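Local coordinates for Tlr1174 protein (Synechococcus elongatus, PDB 2OZT) that catalyses the metal-dependent dehydration of SHCHC to 2-succinylbenzoate, a step in the biosynthesis of phylloquinone, at residues D61-L64 / C65-P69; E75-A78 / T79-E82; V243-T246 / A247-G250; A314-R317 / L318-R321. All coordinates share one frame; numbering follows the deposited sequence.

Interaction 1: residues D61-L64 / C65-P69; sequences DIAL and CQQLP
Between Asp-61 and Leu-68 the last turns of helix 58-67 are tied by i to i+4 backbone bonds, Cys-65 N to Asp-61 O at 2.9 Å and Gln-66 N to Ile-62 O at 3.0 Å, before the pattern tightens at the C-terminal end. There Leu-64 O accepts twice: Leu-68 N approaches nearly along the C=O axis at 3.1 Å, while Gln-67 N stands above the carbonyl plane, off the lone pairs, at 3.0 Å. The bond from Gln-67 N to Ala-63 O is weak, as expected where a helix passes from alpha-helical to shorter-range bonding. Leu-68 is the first residue to leave helical backbone angles.

Among the side chains, Leu-64 and Leu-68 carry the apolar contact, meeting obliquely through Leu-64 CG and Leu-68 CD1 at 4.2 Å. Leu-64 sends CG anti to its own nitrogen (chi1 175°), whereas Leu-68 holds CG beside the backbone N (chi1 -70°), which brings its CG close to Leu-64 O. On a more polar flank, Gln-67 lays its amide back along the preceding turn, with NE2 3.8 Å from Ala-63 CB.

Leu-64 and Leu-68 both continue onto Phe-91 of helix 85-97, and Ile-62 and Cys-65 rest on Trp-7 of strand 3-20. The helix thus lies against both helix 85-97 and the antiparallel sheet. The arrangement is an i to i+4 leucine pair at a helix C terminus, set within the alpha+beta N-terminal capping domain of the enolase superfamily.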
loop_
_atom_site.group_PDB
_atom_site.type_symbol
_atom_site.label_atom_id
_atom_site.label_comp_id
_atom_site.label_asym_id
_atom_site.label_seq_id
_atom_site.Cartn_x
_atom_site.Cartn_y
_atom_site.Cartn_z
ATOM N N ASP A 61 -3.209 18.831 3.706
ATOM C CA ASP A 61 -1.881 18.604 4.283
ATOM C C ASP A 61 -1.033 19.885 4.155
ATOM O O ASP A 61 -0.229 20.236 5.057
ATOM C CB ASP A 61 -1.175 17.476 3.553
ATOM C CG ASP A 61 -1.832 16.114 3.797
ATOM O OD1 ASP A 61 -2.364 15.882 4.906
ATOM O OD2 ASP A 61 -1.754 15.282 2.881
ATOM N N ILE A 62 -1.202 20.589 3.031
ATOM C CA ILE A 62 -0.459 21.848 2.800
ATOM C C ILE A 62 -0.892 22.882 3.830
ATOM O O ILE A 62 -0.040 23.555 4.466
ATOM C CB ILE A 62 -0.655 22.395 1.337
ATOM C CG1 ILE A 62 0.115 21.528 0.353
ATOM C CG2 ILE A 62 -0.082 23.839 1.231
ATOM C CD1 ILE A 62 -0.378 21.661 -1.081
ATOM N N ALA A 63 -2.192 22.992 4.045
ATOM C CA ALA A 63 -2.712 23.925 5.043
ATOM C C ALA A 63 -2.132 23.582 6.425
ATOM O O ALA A 63 -1.696 24.460 7.168
ATOM C CB ALA A 63 -4.205 23.900 5.071
ATOM N N LEU A 64 -2.104 22.295 6.767
ATOM C CA LEU A 64 -1.484 21.843 8.006
ATOM C C LEU A 64 -0.054 22.312 8.087
ATOM O O LEU A 64 0.350 22.894 9.120
ATOM C CB LEU A 64 -1.479 20.304 8.061
ATOM C CG LEU A 64 -0.721 19.793 9.295
ATOM C CD1 LEU A 64 -1.472 20.020 10.621
ATOM C CD2 LEU A 64 -0.275 18.361 9.095
ATOM N N CYS A 65 0.740 22.096 7.037
ATOM C CA CYS A 65 2.140 22.506 7.065
ATOM C C CYS A 65 2.262 24.005 7.308
ATOM O O CYS A 65 3.175 24.444 7.992
ATOM C CB CYS A 65 2.869 22.125 5.780
ATOM S SG CYS A 65 3.156 20.324 5.746
ATOM N N GLN A 66 1.335 24.791 6.778
ATOM C CA GLN A 66 1.426 26.255 6.931
ATOM C C GLN A 66 0.955 26.717 8.293
ATOM O O GLN A 66 1.247 27.862 8.694
ATOM C CB GLN A 66 0.616 26.956 5.814
ATOM C CG GLN A 66 1.240 26.703 4.481
ATOM C CD GLN A 66 0.646 27.525 3.379
ATOM O OE1 GLN A 66 -0.574 27.615 3.226
ATOM N NE2 GLN A 66 1.516 28.122 2.586
ATOM N N GLN A 67 0.229 25.874 9.014
ATOM C CA GLN A 67 -0.301 26.222 10.337
ATOM C C GLN A 67 0.637 25.839 11.471
ATOM O O GLN A 67 0.575 26.437 12.554
ATOM C CB GLN A 67 -1.651 25.534 10.579
ATOM C CG GLN A 67 -2.826 26.106 9.769
ATOM C CD GLN A 67 -3.897 25.065 9.531
ATOM O OE1 GLN A 67 -3.922 24.018 10.195
ATOM N NE2 GLN A 67 -4.789 25.334 8.563
ATOM N N LEU A 68 1.501 24.852 11.251
ATOM C CA LEU A 68 2.432 24.403 12.313
ATOM C C LEU A 68 3.504 25.431 12.647
ATOM O O LEU A 68 3.953 26.171 11.773
ATOM C CB LEU A 68 3.122 23.110 11.895
ATOM C CG LEU A 68 2.183 21.913 11.861
ATOM C CD1 LEU A 68 2.908 20.760 11.117
ATOM C CD2 LEU A 68 1.781 21.449 13.262
ATOM N N PRO A 69 3.955 25.445 13.914
ATOM C CA PRO A 69 5.064 26.320 14.319
ATOM C C PRO A 69 6.370 26.033 13.582
ATOM O O PRO A 69 6.552 24.934 13.058
ATOM C CB PRO A 69 5.239 25.985 15.805
ATOM C CG PRO A 69 3.930 25.425 16.230
ATOM C CD PRO A 69 3.418 24.673 15.041
#

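Interaction 2: residues E75-A78 / T79-E82; sequences EIMA and TIPE
Ile-80 folds its CG1 branch back over the carbonyl of Met-77, a selenomethionine, with CG1 3.3 Å from Met-77 O and CD1 4.3 Å from Met-77 CB. The contact belongs to a type I beta turn, Met-77 to Ile-80, that carries the chain out of helix 74-77 in the N-terminal capping domain and leads it toward helix 85-97. The turn is closed by Ile-80 N, which donates to Met-77 O at 3.1 Å from above the carbonyl plane, with a fairly straight N-H...O angle of 162°. Because CG1 of Ile-80 lies beside its own nitrogen (chi1 -63°), the branch follows the same path back as that bond and reaches the same carbonyl.

Met-77 and Ile-80 both touch Phe-91 of helix 85-97, and Ile-80 also meets Leu-64 of helix 58-67. Replacing the isoleucine with an alanine here would probably leave Met-77 CB without its apolar neighbour and open a gap beside Phe-91 and Leu-64.

Thr-79 grips Ile-76 O with two donors, one from its backbone and one from its side chain. Its methyl group, CG2, lies 3.5 Å from Glu-75 O, so the apolar branch of the threonine borders the preceding turn of the helix. Its backbone N reaches Ile-76 O at 3.0 Å from above the carbonyl plane, and the hydroxyl, OG1, donates to the same oxygen in the carbonyl plane at only 2.6 Å.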
loop_
_atom_site.group_PDB
_atom_site.type_symbol
_atom_site.label_atom_id
_atom_site.label_comp_id
_atom_site.label_asym_id
_atom_site.label_seq_id
_atom_site.Cartn_x
_atom_site.Cartn_y
_atom_site.Cartn_z
ATOM N N GLU A 75 4.973 17.083 21.209
ATOM C CA GLU A 75 3.676 17.649 21.568
ATOM C C GLU A 75 3.038 18.452 20.410
ATOM O O GLU A 75 1.830 18.328 20.150
ATOM C CB GLU A 75 3.764 18.464 22.871
ATOM C CG GLU A 75 4.907 19.477 22.955
ATOM C CD GLU A 75 6.219 18.968 23.609
ATOM O OE1 GLU A 75 6.664 17.818 23.342
ATOM O OE2 GLU A 75 6.836 19.765 24.373
ATOM N N ILE A 76 3.845 19.227 19.683
ATOM C CA ILE A 76 3.341 19.894 18.463
ATOM C C ILE A 76 2.867 18.851 17.424
ATOM O O ILE A 76 1.773 18.976 16.841
ATOM C CB ILE A 76 4.385 20.872 17.887
ATOM C CG1 ILE A 76 4.445 22.135 18.774
ATOM C CG2 ILE A 76 4.076 21.242 16.405
ATOM C CD1 ILE A 76 5.641 22.993 18.529
HETATM N N MSE A 77 3.650 17.803 17.218
HETATM C CA MSE A 77 3.240 16.780 16.244
HETATM C C MSE A 77 1.999 16.001 16.667
HETATM O O MSE A 77 1.240 15.527 15.818
HETATM C CB MSE A 77 4.396 15.866 15.869
HETATM C CG MSE A 77 5.424 16.597 15.012
HETATM SE SE MSE A 77 6.915 15.485 14.579
HETATM C CE MSE A 77 7.433 15.000 16.405
ATOM N N ALA A 78 1.751 15.928 17.977
ATOM C CA ALA A 78 0.524 15.311 18.481
ATOM C C ALA A 78 -0.730 16.114 18.138
ATOM O O ALA A 78 -1.838 15.575 18.202
ATOM C CB ALA A 78 0.630 15.038 20.002
ATOM N N THR A 79 -0.568 17.368 17.706
ATOM C CA THR A 79 -1.722 18.198 17.332
ATOM C C THR A 79 -2.158 17.906 15.890
ATOM O O THR A 79 -3.210 18.370 15.454
ATOM C CB THR A 79 -1.473 19.717 17.499
ATOM O OG1 THR A 79 -0.476 20.160 16.575
ATOM C CG2 THR A 79 -1.018 20.036 18.917
ATOM N N ILE A 80 -1.369 17.135 15.147
ATOM C CA ILE A 80 -1.772 16.828 13.760
ATOM C C ILE A 80 -3.091 16.036 13.758
ATOM O O ILE A 80 -3.179 15.005 14.424
ATOM C CB ILE A 80 -0.675 16.074 12.985
ATOM C CG1 ILE A 80 0.579 16.947 12.865
ATOM C CG2 ILE A 80 -1.219 15.676 11.556
ATOM C CD1 ILE A 80 1.847 16.175 12.482
ATOM N N PRO A 81 -4.137 16.527 13.046
ATOM C CA PRO A 81 -5.437 15.833 13.073
ATOM C C PRO A 81 -5.366 14.373 12.626
ATOM O O PRO A 81 -4.652 14.051 11.673
ATOM C CB PRO A 81 -6.289 16.659 12.089
ATOM C CG PRO A 81 -5.669 18.021 12.088
ATOM C CD PRO A 81 -4.199 17.788 12.276
ATOM N N GLU A 82 -6.102 13.496 13.302
ATOM C CA GLU A 82 -6.251 12.112 12.891
ATOM C C GLU A 82 -6.820 12.025 11.490
ATOM O O GLU A 82 -6.644 11.002 10.807
ATOM C CB GLU A 82 -7.168 11.357 13.884
ATOM C CG GLU A 82 -7.596 9.944 13.441
ATOM C CD GLU A 82 -8.388 9.194 14.507
ATOM O OE1 GLU A 82 -8.171 9.443 15.712
ATOM O OE2 GLU A 82 -9.224 8.345 14.135
#

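Interaction 3: residues V243-T246 / A247-G250; sequences VIKT and ALFG
Ile-244, at the end of strand 241-244, meets the ring of Phe-249 through CG2, 4.2 Å from Phe-249 CD1; the two side chains lie oblique to each other, and both also pack on Val-230 of helix 227-235. Lys-245, the predicted proton acceptor, bends its chain at chi2 (69°) and chi3 (60°), which carries NZ back along the strand. There NZ donates to Val-243 O at 2.7 Å from above the carbonyl plane, and also forms a salt bridge with the metal ligand Asp-221 and a hydrogen bond with Val-224 O.

This is the C-terminal end of a strand in the enolase-superfamily barrel, the rim where the catalytic groups of TIM-type barrels are placed. Near its root, Lys-245 CB lies 3.8 Å from Leu-248 CD1, while Lys-245 O receives Leu-248 N at 2.9 Å to start a short helical turn. Thr-246 contributes mainly its carbonyl: Phe-249 N makes a weak bond to Thr-246 O at 3.3 Å, and a water donates to both Thr-246 O and Gly-250 O at 2.8 Å, bridging the turn. Gly-250 has positive phi, at angles where a CB would clash with the preceding carbonyl.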
loop_
_atom_site.group_PDB
_atom_site.type_symbol
_atom_site.label_atom_id
_atom_site.label_comp_id
_atom_site.label_asym_id
_atom_site.label_seq_id
_atom_site.Cartn_x
_atom_site.Cartn_y
_atom_site.Cartn_z
ATOM N N VAL A 243 -4.680 -5.135 3.480
ATOM C CA VAL A 243 -3.562 -4.607 2.678
ATOM C C VAL A 243 -3.272 -3.195 3.224
ATOM O O VAL A 243 -4.110 -2.296 3.117
ATOM C CB VAL A 243 -3.930 -4.563 1.187
ATOM C CG1 VAL A 243 -2.768 -4.011 0.357
ATOM C CG2 VAL A 243 -4.330 -5.980 0.699
ATOM N N ILE A 244 -2.120 -3.028 3.870
ATOM C CA ILE A 244 -1.791 -1.781 4.557
ATOM C C ILE A 244 -0.920 -0.907 3.676
ATOM O O ILE A 244 0.169 -1.348 3.237
ATOM C CB ILE A 244 -0.969 -2.116 5.820
ATOM C CG1 ILE A 244 -1.736 -3.029 6.789
ATOM C CG2 ILE A 244 -0.516 -0.818 6.550
ATOM C CD1 ILE A 244 -3.090 -2.459 7.273
ATOM N N LYS A 245 -1.400 0.310 3.405
ATOM C CA LYS A 245 -0.576 1.305 2.703
ATOM C C LYS A 245 0.011 2.229 3.743
ATOM O O LYS A 245 -0.615 3.186 4.183
ATOM C CB LYS A 245 -1.402 2.146 1.718
ATOM C CG LYS A 245 -1.829 1.381 0.441
ATOM C CD LYS A 245 -2.888 0.249 0.634
ATOM C CE LYS A 245 -4.213 0.738 1.216
ATOM N NZ LYS A 245 -5.154 -0.495 1.347
ATOM N N THR A 246 1.222 1.875 4.172
ATOM C CA THR A 246 1.814 2.551 5.324
ATOM C C THR A 246 1.895 4.075 5.128
ATOM O O THR A 246 1.697 4.828 6.095
ATOM C CB THR A 246 3.149 1.935 5.610
ATOM O OG1 THR A 246 2.989 0.541 5.887
ATOM C CG2 THR A 246 3.852 2.550 6.833
ATOM N N ALA A 247 2.170 4.515 3.908
ATOM C CA ALA A 247 2.305 5.956 3.679
ATOM C C ALA A 247 0.997 6.704 3.874
ATOM O O ALA A 247 0.993 7.939 4.049
ATOM C CB ALA A 247 2.858 6.203 2.269
ATOM N N LEU A 248 -0.137 5.973 3.795
ATOM C CA LEU A 248 -1.459 6.613 3.901
ATOM C C LEU A 248 -2.149 6.420 5.248
ATOM O O LEU A 248 -3.216 6.972 5.490
ATOM C CB LEU A 248 -2.426 6.041 2.843
ATOM C CG LEU A 248 -1.883 5.974 1.428
ATOM C CD1 LEU A 248 -3.008 5.412 0.483
ATOM C CD2 LEU A 248 -1.394 7.387 0.979
ATOM N N PHE A 249 -1.525 5.605 6.105
ATOM C CA PHE A 249 -2.225 4.968 7.208
ATOM C C PHE A 249 -2.282 5.793 8.493
ATOM O O PHE A 249 -3.285 5.721 9.224
ATOM C CB PHE A 249 -1.511 3.631 7.445
ATOM C CG PHE A 249 -1.865 2.925 8.714
ATOM C CD1 PHE A 249 -2.846 1.900 8.741
ATOM C CD2 PHE A 249 -1.160 3.221 9.882
ATOM C CE1 PHE A 249 -3.113 1.204 9.947
ATOM C CE2 PHE A 249 -1.452 2.570 11.085
ATOM C CZ PHE A 249 -2.415 1.555 11.097
ATOM N N GLY A 250 -1.267 6.622 8.768
ATOM C CA GLY A 250 -1.191 7.306 10.052
ATOM C C GLY A 250 0.182 7.163 10.660
ATOM O O GLY A 250 1.145 6.800 9.978
HETATM O O HOH W 1 2.047 4.380 8.853
#

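Interaction 4: residues A314-R317 / L318-R321; sequences AYER and LWER
Chi1 of -75° sets Glu-316 CG beside its own nitrogen and a bend at chi2 (-79°) folds the carboxylate round, while Trp-319, one turn on, swings CG anti to its nitrogen; together these rotations bring Glu-316 OE1 to 4.2 Å from Trp-319 CD1. The two groups meet obliquely, the carboxylate and ring planes 44° apart. The polar end of Glu-316 is held from beyond the helix: OE1 bonds to Tyr-44 OH and OE2 forms a salt bridge with Arg-34. Trp-319 also makes a cation-pi contact with Arg-34, and another with Arg-8, so one arginine serves the acid and the ring together.

Glu-320 lays its extended chain against the preceding turn, CG 3.3 Å from Glu-316 O, and its OE2 stands 4.6 Å from Glu-316 OE1. These like charges probably disfavour each other slightly, an effect that Arg-34 is likely to soften. Elsewhere, the guanidinium of Arg-317 has Ala-314 CA on one face, 3.7 Å above its plane, and Leu-318 CD1 lies at the edge of the Arg-321 guanidinium, in its plane.

Beneath this, regular i to i+4 bonds run along the backbone, from Leu-318 N to Ala-314 O at 3.2 Å through to Arg-321 N to Arg-317 O at 2.9 Å. Tyr-315 and Leu-318 turn to Ile-278 of helix 277-290. The result is an amphipathic C-terminal helix, 312-320, packed through Tyr-315, Glu-316 and Trp-319 against the antiparallel sheet of the enolase-type N-terminal domain.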
loop_
_atom_site.group_PDB
_atom_site.type_symbol
_atom_site.label_atom_id
_atom_site.label_comp_id
_atom_site.label_asym_id
_atom_site.label_seq_id
_atom_site.Cartn_x
_atom_site.Cartn_y
_atom_site.Cartn_z
ATOM N N ALA A 314 22.100 11.257 -1.014
ATOM C CA ALA A 314 21.003 10.946 -1.936
ATOM C C ALA A 314 19.717 11.669 -1.529
ATOM O O ALA A 314 18.964 12.141 -2.401
ATOM C CB ALA A 314 20.746 9.449 -2.013
ATOM N N TYR A 315 19.464 11.759 -0.223
ATOM C CA TYR A 315 18.328 12.538 0.263
ATOM C C TYR A 315 18.538 14.005 -0.077
ATOM O O TYR A 315 17.611 14.679 -0.538
ATOM C CB TYR A 315 18.169 12.428 1.775
ATOM C CG TYR A 315 17.566 11.118 2.257
ATOM C CD1 TYR A 315 18.360 9.999 2.478
ATOM C CD2 TYR A 315 16.219 11.034 2.563
ATOM C CE1 TYR A 315 17.826 8.800 2.943
ATOM C CE2 TYR A 315 15.663 9.844 3.036
ATOM C CZ TYR A 315 16.467 8.725 3.219
ATOM O OH TYR A 315 15.936 7.534 3.697
ATOM N N GLU A 316 19.748 14.502 0.199
ATOM C CA GLU A 316 20.043 15.913 -0.055
ATOM C C GLU A 316 19.904 16.275 -1.533
ATOM O O GLU A 316 19.370 17.345 -1.841
ATOM C CB GLU A 316 21.414 16.308 0.487
ATOM C CG GLU A 316 21.444 16.466 2.030
ATOM C CD GLU A 316 20.855 17.802 2.566
ATOM O OE1 GLU A 316 19.704 18.221 2.208
ATOM O OE2 GLU A 316 21.557 18.440 3.391
ATOM N N ARG A 317 20.349 15.399 -2.435
ATOM C CA ARG A 317 20.160 15.597 -3.889
ATOM C C ARG A 317 18.685 15.700 -4.254
ATOM O O ARG A 317 18.289 16.566 -5.047
ATOM C CB ARG A 317 20.788 14.464 -4.709
ATOM C CG ARG A 317 22.326 14.484 -4.824
ATOM C CD ARG A 317 22.825 13.454 -5.853
ATOM N NE ARG A 317 23.611 12.372 -5.244
ATOM C CZ ARG A 317 23.220 11.103 -5.113
ATOM N NH1 ARG A 317 24.037 10.228 -4.534
ATOM N NH2 ARG A 317 22.024 10.697 -5.541
ATOM N N LEU A 318 17.866 14.817 -3.671
ATOM C CA LEU A 318 16.445 14.766 -3.992
ATOM C C LEU A 318 15.835 16.092 -3.560
ATOM O O LEU A 318 15.119 16.737 -4.326
ATOM C CB LEU A 318 15.782 13.588 -3.258
ATOM C CG LEU A 318 14.402 13.099 -3.679
ATOM C CD1 LEU A 318 14.345 12.745 -5.178
ATOM C CD2 LEU A 318 14.074 11.866 -2.894
ATOM N N TRP A 319 16.161 16.516 -2.342
ATOM C CA TRP A 319 15.647 17.762 -1.790
ATOM C C TRP A 319 16.079 18.973 -2.634
ATOM O O TRP A 319 15.255 19.834 -2.948
ATOM C CB TRP A 319 16.113 17.915 -0.333
ATOM C CG TRP A 319 15.711 19.211 0.314
ATOM C CD1 TRP A 319 16.508 20.326 0.501
ATOM C CD2 TRP A 319 14.444 19.537 0.872
ATOM N NE1 TRP A 319 15.791 21.318 1.109
ATOM C CE2 TRP A 319 14.520 20.865 1.356
ATOM C CE3 TRP A 319 13.220 18.836 0.999
ATOM C CZ2 TRP A 319 13.446 21.507 1.973
ATOM C CZ3 TRP A 319 12.161 19.483 1.618
ATOM C CH2 TRP A 319 12.290 20.793 2.117
ATOM N N GLU A 320 17.359 19.040 -2.979
ATOM C CA GLU A 320 17.894 20.216 -3.687
ATOM C C GLU A 320 17.391 20.310 -5.127
ATOM O O GLU A 320 17.250 21.408 -5.677
ATOM C CB GLU A 320 19.422 20.214 -3.612
ATOM C CG GLU A 320 19.889 20.628 -2.224
ATOM C CD GLU A 320 21.372 20.442 -1.974
ATOM O OE1 GLU A 320 22.077 19.886 -2.844
ATOM O OE2 GLU A 320 21.828 20.854 -0.883
ATOM N N ARG A 321 17.092 19.156 -5.710
ATOM C CA ARG A 321 16.547 19.055 -7.061
ATOM C C ARG A 321 15.242 19.834 -7.190
ATOM O O ARG A 321 14.822 20.151 -8.305
ATOM C CB ARG A 321 16.313 17.584 -7.395
ATOM C CG ARG A 321 16.420 17.193 -8.853
ATOM C CD ARG A 321 16.878 15.719 -8.989
ATOM N NE ARG A 321 15.934 14.769 -8.395
ATOM C CZ ARG A 321 14.913 14.211 -9.046
ATOM N NH1 ARG A 321 14.691 14.499 -10.325
ATOM N NH2 ARG A 321 14.110 13.359 -8.420
#

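In the fold
All four interactions are local, each within one continuous run of chain, and they follow in series, none nested or crossing. Interaction 1 ends helix 58-67; a few residues later interaction 2 closes the turn after helix 74-77. These two touch, Leu-64 CD2 meeting Ile-80 CG2 at 3.8 Å and Pro-69 CD meeting Ile-76 CG2 at 3.7 Å, and both pack on helix 85-97. Interaction 3 lies far along the sequence, at the active-site end of the barrel, its nearest atoms about 6 Å from those of interaction 2. Interaction 4, in the C-terminal helix, returns the chain to the N-terminal sheet, its centre about 22 Å from that of interaction 1.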